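Myo-inositol-1-phosphate synthase-related protein (Thermotoga maritima MSB8, PDB 3CIN) is a myo-inositol-1-phosphate synthase-related protein that holds NAD in a domain built on a Rossmann-type parallel sheet. Local coordinates at residues Ile53-Ile58 against Val337-Arg341; Ile60-Tyr64 against Glu130-Pro136; Ala179-Asn184 against Leu208-Leu214. All blocks are in the same frame, centred on the assembly; numbering follows the deposited sequence.

Overall arrangement
All three contacts lie in the part of the chain built round the parallel sheet that carries NAD, and contacts 2 and 3 fall, one after the other, inside the long loop closed by contact 1. Contact 2 is nearest the dinucleotide: NAD touches Tyr64, which belongs to its pocket. Val337 in contact 1 and Ala179 in contact 3 each have their side chains about 13 Å from NAD. Contacts 2 and 3 have centres about 16 Å apart and touch, Pro136 O lying 2.6 Å from Tyr182 OH in a probable hydrogen bond. Contact 1 adjoins contact 2 in sequence, whereas its nearest atoms stay about 12 Å from contact 3.

Contact 1: residues Ile53-Ile58 against Val337-Arg341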
loop_
_atom_site.group_PDB
_atom_site.type_symbol
_atom_site.label_atom_id
_atom_site.label_comp_id
_atom_site.label_asym_id
_atom_site.label_seq_id
_atom_site.Cartn_x
_atom_site.Cartn_y
_atom_site.Cartn_z
ATOM N N ILE A 53 -13.149 14.556 35.912
ATOM C CA ILE A 53 -12.222 15.642 35.791
ATOM C C ILE A 53 -12.352 16.159 34.361
ATOM O O ILE A 53 -12.238 15.379 33.390
ATOM C CB ILE A 53 -10.737 15.179 36.075
ATOM C CG1 ILE A 53 -10.564 14.672 37.528
ATOM C CG2 ILE A 53 -9.770 16.317 35.781
ATOM C CD1 ILE A 53 -9.267 13.912 37.777
ATOM N N GLY A 54 -12.699 17.434 34.232
ATOM C CA GLY A 54 -12.824 18.044 32.917
ATOM C C GLY A 54 -11.524 18.677 32.459
ATOM O O GLY A 54 -10.584 18.807 33.239
ATOM N N PHE A 55 -11.483 19.117 31.208
ATOM C CA PHE A 55 -10.221 19.580 30.634
ATOM C C PHE A 55 -9.753 20.882 31.302
ATOM O O PHE A 55 -8.551 21.080 31.469
ATOM C CB PHE A 55 -10.306 19.718 29.121
ATOM C CG PHE A 55 -10.808 18.485 28.430
ATOM C CD1 PHE A 55 -10.226 17.242 28.632
ATOM C CD2 PHE A 55 -11.879 18.573 27.555
ATOM C CE1 PHE A 55 -10.714 16.136 27.966
ATOM C CE2 PHE A 55 -12.377 17.472 26.892
ATOM C CZ PHE A 55 -11.802 16.243 27.099
ATOM N N GLU A 56 -10.691 21.723 31.709
ATOM C CA GLU A 56 -10.408 22.962 32.425
ATOM C C GLU A 56 -9.784 22.738 33.805
ATOM O O GLU A 56 -9.173 23.655 34.361
ATOM C CB GLU A 56 -11.694 23.791 32.600
ATOM C CG GLU A 56 -12.780 23.134 33.507
ATOM C CD GLU A 56 -13.775 22.149 32.803
ATOM O OE1 GLU A 56 -13.484 21.497 31.738
ATOM O OE2 GLU A 56 -14.884 22.012 33.376
ATOM N N ASP A 57 -9.975 21.540 34.349
ATOM C CA ASP A 57 -9.481 21.122 35.660
ATOM C C ASP A 57 -8.040 20.546 35.660
ATOM O O ASP A 57 -7.548 20.137 36.712
ATOM C CB ASP A 57 -10.412 20.015 36.217
ATOM C CG ASP A 57 -11.876 20.445 36.363
ATOM O OD1 ASP A 57 -12.103 21.577 36.841
ATOM O OD2 ASP A 57 -12.795 19.618 36.042
ATOM N N ILE A 58 -7.393 20.459 34.489
ATOM C CA ILE A 58 -6.013 20.004 34.364
ATOM C C ILE A 58 -5.123 21.255 34.341
ATOM O O ILE A 58 -5.281 22.114 33.460
ATOM C CB ILE A 58 -5.831 19.209 33.105
ATOM C CG1 ILE A 58 -6.692 17.956 33.163
ATOM C CG2 ILE A 58 -4.361 18.860 32.888
ATOM C CD1 ILE A 58 -6.706 17.234 31.802
ATOM N N VAL A 337 -3.936 13.212 27.920
ATOM C CA VAL A 337 -5.077 13.932 28.486
ATOM C C VAL A 337 -5.860 12.953 29.373
ATOM O O VAL A 337 -6.363 13.320 30.397
ATOM C CB VAL A 337 -5.928 14.578 27.434
ATOM C CG1 VAL A 337 -7.182 15.221 28.079
ATOM C CG2 VAL A 337 -5.085 15.668 26.669
ATOM N N ASP A 338 -5.999 11.705 28.935
ATOM C CA ASP A 338 -6.649 10.675 29.781
ATOM C C ASP A 338 -5.752 10.231 30.954
ATOM O O ASP A 338 -6.222 10.115 32.090
ATOM C CB ASP A 338 -6.997 9.415 28.985
ATOM C CG ASP A 338 -8.286 9.499 28.221
ATOM O OD1 ASP A 338 -9.068 10.492 28.322
ATOM O OD2 ASP A 338 -8.606 8.499 27.508
ATOM N N LEU A 339 -4.489 9.944 30.655
ATOM C CA LEU A 339 -3.558 9.349 31.629
ATOM C C LEU A 339 -3.356 10.232 32.849
ATOM O O LEU A 339 -3.293 9.731 33.961
ATOM C CB LEU A 339 -2.217 9.041 31.000
ATOM C CG LEU A 339 -2.228 7.843 30.091
ATOM C CD1 LEU A 339 -0.998 7.863 29.145
ATOM C CD2 LEU A 339 -2.300 6.541 30.877
ATOM N N VAL A 340 -3.274 11.547 32.678
ATOM C CA VAL A 340 -3.187 12.401 33.841
ATOM C C VAL A 340 -4.440 12.353 34.718
ATOM O O VAL A 340 -4.349 12.425 35.945
ATOM C CB VAL A 340 -2.828 13.880 33.488
ATOM C CG1 VAL A 340 -1.460 13.968 32.779
ATOM C CG2 VAL A 340 -3.950 14.601 32.733
ATOM N N ARG A 341 -5.622 12.248 34.113
ATOM C CA ARG A 341 -6.885 12.190 34.886
ATOM C C ARG A 341 -7.022 10.815 35.539
ATOM O O ARG A 341 -7.426 10.690 36.681
ATOM C CB ARG A 341 -8.067 12.455 33.969
ATOM C CG ARG A 341 -8.056 13.893 33.375
ATOM C CD ARG A 341 -9.227 14.202 32.570
ATOM N NE ARG A 341 -9.268 13.490 31.303
ATOM C CZ ARG A 341 -10.343 13.467 30.492
ATOM N NH1 ARG A 341 -11.495 14.103 30.812
ATOM N NH2 ARG A 341 -10.274 12.784 29.368
#
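Ile53 and Arg341 bring the two backbones to 6.4 Å between their CA atoms, and Phe55 and Val337 form the second, wider approach. Residues 53-58 are a loop with a 3-10 turn at 55-57 that leads into strand 58-65 at Ile58, set against one flank of the helix that runs through 337-341. Arg341 does most of the work. Its CG and CD run past Ile53, CG 3.8 Å from Ile53 CG2, and the bend at chi3 (-70°) then turns the guanidinium toward the loop backbone. NH1 donates to Ile53 O at 3.0 Å, a nearly straight bond that lies in the guanidinium plane. The same group is held from its own helix as well: NE reaches Val337 O from above the carbonyl plane, and NH2 makes a salt bridge of 2.8 Å with Asp338 OD1. Phe55 CE1 sits over one guanidinium face, toward its rim, with the ring plane inclined 45° to that group. The apolar atoms also close up: Val337 CG1 lies 3.7 Å from Phe55 CE1, and Ile58 CD1 packs at 3.9 Å on Val340 CG2. Asp338 OD2 binds Tyr362 OH and Leu47 N, further fixing the salt-bridge partner. Ile58 and Val340 also meet Val16 of strand 14-19, so the contact joins helix 328-348 to the loop entering the second strand of a Rossmann-type parallel sheet.

Contact 2: residues Ile60-Tyr64 against Glu130-Pro136; sequences IVGSY and EWTELDP
Tyr64, Val61 and Leu134 carry most of this contact, where strand 60-64 runs nearly antiparallel to helix 130-134, their axes 8.9 Å apart at an angle of 154°. Tyr64 reaches out from the strand to the helix and ends on Glu130. Its OH donates to Glu130 OE1 at 2.7 Å, and OE1 accepts on its anti lone pair, the one away from the other carboxylate oxygen. Ring and carboxylate are only 15° from coplanar, and OE1 lies at the ring's edge, so the bond holds the OH end with the carboxylate nearly in the ring plane. Trp131 meets the same ring in an offset edge-to-face pair: the indole presents its edge to the tyrosine face with the planes at 85°, and NE1 comes to 3.4 Å from Tyr64 CZ. Leu134 CD1 lies at another part of the tyrosine edge, 4.2 Å from CE1.

The strand belongs to the parallel sheet of the Rossmann-type NAD-binding domain, and the helix packs on one side of it. Tyr64 stands near what looks like the Rossmann-type GxGxxA turn (Gly20, Gly22) and lines the dinucleotide pocket; Glu130 and Trp131 probably act as a second shell that helps to hold Tyr64.

Toward the C-terminal end of the helix, Val61 faces Leu134 and Pro136. Its CG2, set between backbone N and carbonyl carbon, lies 3.6 Å from Leu134 O and 4.0 Å from Pro136 CB, crossing the proline at about a right angle. Leu134 in turn lays both methyls by Val61 O, CD2 at 3.6 Å. Next to Val61 along the strand, Gly62 brings its CA to Leu134 CD1. Asp135, with positive phi, turns the chain out of the helix before Pro136, and its carboxylate forms a salt bridge with Arg186.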
loop_
_atom_site.group_PDB
_atom_site.type_symbol
_atom_site.label_atom_id
_atom_site.label_comp_id
_atom_site.label_asym_id
_atom_site.label_seq_id
_atom_site.Cartn_x
_atom_site.Cartn_y
_atom_site.Cartn_z
ATOM N N ILE A 60 -1.197 22.797 34.388
ATOM C CA ILE A 60 0.247 22.551 34.259
ATOM C C ILE A 60 0.976 23.407 35.270
ATOM O O ILE A 60 0.973 24.672 35.159
ATOM C CB ILE A 60 0.804 22.851 32.840
ATOM C CG1 ILE A 60 -0.003 22.125 31.766
ATOM C CG2 ILE A 60 2.236 22.490 32.740
ATOM C CD1 ILE A 60 -0.067 20.688 31.975
ATOM N N VAL A 61 1.564 22.773 36.283
ATOM C CA VAL A 61 2.317 23.514 37.314
ATOM C C VAL A 61 3.833 23.603 37.104
ATOM O O VAL A 61 4.530 24.317 37.819
ATOM C CB VAL A 61 2.005 22.967 38.731
ATOM C CG1 VAL A 61 0.507 23.060 38.959
ATOM C CG2 VAL A 61 2.520 21.518 38.885
ATOM N N GLY A 62 4.369 22.887 36.135
ATOM C CA GLY A 62 5.799 22.923 35.950
ATOM C C GLY A 62 6.240 22.173 34.734
ATOM O O GLY A 62 5.525 21.305 34.251
ATOM N N SER A 63 7.421 22.564 34.243
ATOM C CA SER A 63 8.029 21.947 33.098
ATOM C C SER A 63 9.535 21.984 33.265
ATOM O O SER A 63 10.096 23.017 33.558
ATOM C CB SER A 63 7.614 22.690 31.831
ATOM O OG SER A 63 8.159 22.120 30.673
ATOM N N TYR A 64 10.173 20.838 33.093
ATOM C CA TYR A 64 11.632 20.697 33.210
ATOM C C TYR A 64 12.276 20.275 31.900
ATOM O O TYR A 64 11.721 19.483 31.133
ATOM C CB TYR A 64 11.973 19.648 34.272
ATOM C CG TYR A 64 11.829 20.193 35.678
ATOM C CD1 TYR A 64 10.576 20.472 36.193
ATOM C CD2 TYR A 64 12.938 20.427 36.493
ATOM C CE1 TYR A 64 10.420 21.010 37.453
ATOM C CE2 TYR A 64 12.785 20.958 37.755
ATOM C CZ TYR A 64 11.527 21.262 38.228
ATOM O OH TYR A 64 11.374 21.786 39.490
ATOM N N GLU A 130 11.872 21.400 45.095
ATOM C CA GLU A 130 11.147 22.187 44.063
ATOM C C GLU A 130 9.672 21.678 43.782
ATOM O O GLU A 130 8.693 22.449 43.705
ATOM C CB GLU A 130 11.954 22.244 42.737
ATOM C CG GLU A 130 13.208 23.108 42.799
ATOM C CD GLU A 130 14.187 22.899 41.631
ATOM O OE1 GLU A 130 13.791 22.479 40.539
ATOM O OE2 GLU A 130 15.380 23.196 41.794
ATOM N N TRP A 131 9.542 20.372 43.641
ATOM C CA TRP A 131 8.311 19.764 43.359
ATOM C C TRP A 131 7.321 19.933 44.507
ATOM O O TRP A 131 6.148 20.078 44.269
ATOM C CB TRP A 131 8.529 18.290 43.000
ATOM C CG TRP A 131 9.338 18.086 41.743
ATOM C CD1 TRP A 131 9.785 19.026 40.878
ATOM C CD2 TRP A 131 9.770 16.817 41.197
ATOM N NE1 TRP A 131 10.485 18.431 39.846
ATOM C CE2 TRP A 131 10.452 17.076 40.002
ATOM C CE3 TRP A 131 9.625 15.521 41.595
ATOM C CZ2 TRP A 131 11.021 16.057 39.216
ATOM C CZ3 TRP A 131 10.193 14.516 40.818
ATOM C CH2 TRP A 131 10.887 14.772 39.687
ATOM N N THR A 132 7.791 19.932 45.755
ATOM C CA THR A 132 6.906 20.143 46.879
ATOM C C THR A 132 6.246 21.499 46.816
ATOM O O THR A 132 5.089 21.609 47.238
ATOM C CB THR A 132 7.606 19.916 48.215
ATOM O OG1 THR A 132 8.608 20.935 48.401
ATOM C CG2 THR A 132 8.214 18.519 48.241
ATOM N N GLU A 133 6.925 22.515 46.252
ATOM C CA GLU A 133 6.317 23.842 46.115
ATOM C C GLU A 133 5.370 23.962 44.925
ATOM O O GLU A 133 4.417 24.698 44.987
ATOM C CB GLU A 133 7.359 24.939 45.977
ATOM C CG GLU A 133 8.399 24.933 47.107
ATOM C CD GLU A 133 9.209 26.257 47.151
ATOM O OE1 GLU A 133 8.678 27.286 46.726
ATOM O OE2 GLU A 133 10.385 26.228 47.555
ATOM N N LEU A 134 5.660 23.225 43.853
ATOM C CA LEU A 134 4.813 23.198 42.640
ATOM C C LEU A 134 3.569 22.320 42.874
ATOM O O LEU A 134 2.509 22.543 42.292
ATOM C CB LEU A 134 5.637 22.690 41.456
ATOM C CG LEU A 134 6.804 23.610 41.004
ATOM C CD1 LEU A 134 7.581 23.034 39.779
ATOM C CD2 LEU A 134 6.380 25.048 40.819
ATOM N N ASP A 135 3.734 21.332 43.738
ATOM C CA ASP A 135 2.666 20.465 44.230
ATOM C C ASP A 135 1.906 19.634 43.197
ATOM O O ASP A 135 0.672 19.490 43.283
ATOM C CB ASP A 135 1.663 21.284 45.020
ATOM C CG ASP A 135 0.730 20.423 45.802
ATOM O OD1 ASP A 135 1.220 19.418 46.347
ATOM O OD2 ASP A 135 -0.498 20.722 45.869
ATOM N N PRO A 136 2.622 19.014 42.229
ATOM C CA PRO A 136 1.861 18.205 41.273
ATOM C C PRO A 136 1.244 16.964 41.862
ATOM O O PRO A 136 1.824 16.352 42.768
ATOM C CB PRO A 136 2.928 17.751 40.269
ATOM C CG PRO A 136 4.211 17.738 41.083
ATOM C CD PRO A 136 4.059 18.974 41.949
#

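Contact 3: residues Ala179-Asn184 against Leu208-Leu214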
loop_
_atom_site.group_PDB
_atom_site.type_symbol
_atom_site.label_atom_id
_atom_site.label_comp_id
_atom_site.label_asym_id
_atom_site.label_seq_id
_atom_site.Cartn_x
_atom_site.Cartn_y
_atom_site.Cartn_z
ATOM N N ALA A 179 10.497 10.968 42.134
ATOM C CA ALA A 179 9.044 10.962 42.218
ATOM C C ALA A 179 8.577 10.168 43.432
ATOM O O ALA A 179 7.597 10.575 44.081
ATOM C CB ALA A 179 8.372 10.490 40.903
ATOM N N ALA A 180 9.244 9.045 43.755
ATOM C CA ALA A 180 8.866 8.241 44.922
ATOM C C ALA A 180 9.169 9.036 46.177
ATOM O O ALA A 180 8.372 9.050 47.118
ATOM C CB ALA A 180 9.613 6.912 44.976
ATOM N N LEU A 181 10.334 9.697 46.213
ATOM C CA LEU A 181 10.697 10.461 47.425
ATOM C C LEU A 181 9.714 11.617 47.606
ATOM O O LEU A 181 9.247 11.888 48.739
ATOM C CB LEU A 181 12.144 10.957 47.385
ATOM C CG LEU A 181 13.195 9.924 47.809
ATOM C CD1 LEU A 181 13.148 8.637 47.100
ATOM C CD2 LEU A 181 14.599 10.491 47.684
ATOM N N TYR A 182 9.382 12.263 46.498
ATOM C CA TYR A 182 8.395 13.340 46.487
ATOM C C TYR A 182 7.029 12.850 46.952
ATOM O O TYR A 182 6.378 13.465 47.821
ATOM C CB TYR A 182 8.331 13.966 45.109
ATOM C CG TYR A 182 7.092 14.836 44.921
ATOM C CD1 TYR A 182 6.954 16.072 45.577
ATOM C CD2 TYR A 182 6.030 14.417 44.121
ATOM C CE1 TYR A 182 5.846 16.834 45.419
ATOM C CE2 TYR A 182 4.904 15.211 43.941
ATOM C CZ TYR A 182 4.806 16.409 44.597
ATOM O OH TYR A 182 3.665 17.199 44.445
ATOM N N ALA A 183 6.591 11.718 46.411
ATOM C CA ALA A 183 5.307 11.105 46.777
ATOM C C ALA A 183 5.218 10.822 48.241
ATOM O O ALA A 183 4.162 11.068 48.889
ATOM C CB ALA A 183 5.058 9.802 45.965
ATOM N N ASN A 184 6.326 10.311 48.786
ATOM C CA ASN A 184 6.366 10.021 50.208
ATOM C C ASN A 184 6.242 11.298 51.015
ATOM O O ASN A 184 5.444 11.340 51.946
ATOM C CB ASN A 184 7.621 9.228 50.546
ATOM C CG ASN A 184 7.673 8.820 52.005
ATOM O OD1 ASN A 184 7.350 7.695 52.360
ATOM N ND2 ASN A 184 8.071 9.729 52.828
ATOM N N LEU A 208 9.683 0.250 44.997
ATOM C CA LEU A 208 9.957 1.563 45.557
ATOM C C LEU A 208 8.664 2.377 45.532
ATOM O O LEU A 208 8.347 3.061 46.496
ATOM C CB LEU A 208 11.039 2.260 44.720
ATOM C CG LEU A 208 11.541 3.630 45.199
ATOM C CD1 LEU A 208 12.420 3.547 46.380
ATOM C CD2 LEU A 208 12.284 4.442 44.078
ATOM N N ALA A 209 7.901 2.285 44.429
ATOM C CA ALA A 209 6.648 3.056 44.310
ATOM C C ALA A 209 5.597 2.623 45.357
ATOM O O ALA A 209 4.974 3.490 46.025
ATOM C CB ALA A 209 6.074 2.957 42.854
ATOM N N LYS A 210 5.416 1.320 45.514
ATOM C CA LYS A 210 4.410 0.779 46.422
ATOM C C LYS A 210 4.726 1.248 47.810
ATOM O O LYS A 210 3.806 1.540 48.593
ATOM C CB LYS A 210 4.376 -0.762 46.459
ATOM C CG LYS A 210 3.952 -1.399 45.173
ATOM C CD LYS A 210 4.151 -2.926 45.244
ATOM C CE LYS A 210 3.230 -3.670 44.264
ATOM N NZ LYS A 210 3.655 -5.100 43.967
ATOM N N GLU A 211 6.025 1.304 48.127
ATOM C CA GLU A 211 6.456 1.660 49.481
ATOM C C GLU A 211 6.385 3.139 49.760
ATOM O O GLU A 211 6.471 3.523 50.933
ATOM C CB GLU A 211 7.873 1.191 49.745
ATOM C CG GLU A 211 7.901 -0.306 49.941
ATOM C CD GLU A 211 9.288 -0.892 49.873
ATOM O OE1 GLU A 211 10.257 -0.099 49.854
ATOM O OE2 GLU A 211 9.386 -2.151 49.842
ATOM N N ASN A 212 6.282 3.972 48.707
ATOM C CA ASN A 212 6.385 5.408 48.843
ATOM C C ASN A 212 5.185 6.243 48.369
ATOM O O ASN A 212 5.303 7.446 48.092
ATOM C CB ASN A 212 7.686 5.867 48.202
ATOM C CG ASN A 212 8.883 5.495 49.031
ATOM O OD1 ASN A 212 9.098 6.072 50.119
ATOM N ND2 ASN A 212 9.577 4.452 48.639
ATOM N N ASN A 213 4.036 5.596 48.295
ATOM C CA ASN A 213 2.782 6.248 47.922
ATOM C C ASN A 213 2.802 6.817 46.507
ATOM O O ASN A 213 2.273 7.899 46.243
ATOM C CB ASN A 213 2.379 7.261 48.960
ATOM C CG ASN A 213 2.025 6.604 50.262
ATOM O OD1 ASN A 213 1.791 5.388 50.299
ATOM N ND2 ASN A 213 1.978 7.390 51.334
ATOM N N LEU A 214 3.429 6.072 45.609
ATOM C CA LEU A 214 3.489 6.444 44.221
ATOM C C LEU A 214 2.768 5.468 43.293
ATOM O O LEU A 214 2.958 4.251 43.382
ATOM C CB LEU A 214 4.956 6.622 43.773
ATOM C CG LEU A 214 5.178 7.096 42.329
ATOM C CD1 LEU A 214 4.882 8.571 42.135
ATOM C CD2 LEU A 214 6.618 6.783 41.874
#
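Ala180 and Ala183 form the close side of this contact, their small methyls letting residues 208-214 come right up to the helix that carries 179-184. Ala180 CB meets the branched end of Leu208, 3.7 Å from CD2, while Asn212 CB approaches Ala180 O at 3.4 Å. One turn on, Ala183 CB faces the backbone of Asn212 and Asn213: it lies 3.2 Å from Asn212 O and also close to Asn213 O, so a methyl rests directly on two backbone carbonyls. Leu214 fills the inner end. Its CB lies 3.9 Å from Ala183 CB, and CG, anti to the nitrogen of its own backbone (chi1 -177°), carries the two methyls along the helix, CD1 by Ala179 O and CD2 by Ala180 N.

Asn212 is shaped by its own segment. Its ND2 donates to Leu208 O at 2.8 Å, with the acceptor close to the amide plane, and this holds the side chain against the Leu208 carbonyl. Ala209 O accepts from Asn212 N and Leu214 N, which reach it from opposite faces of its plane, tying down the turn made as Asn213 takes positive phi.

Toward solvent the fit loosens. Asn184 is exposed and crosses Asn212 obliquely, their amide planes 65° apart, with Asn184 CB 3.5 Å from Asn212 OD1. Glu211 contributes little here and points its acid near Glu207, with a long, weak ion pair to Lys154.

On the inner side Ala179 and Leu214 both pack on Phe191 of strand 189-193, which lies next to strand 214-217 in the parallel sheet. Helix 171-186 is thus wedged between helix 203-211 and, through Leu181 and Tyr182, helix 120-134.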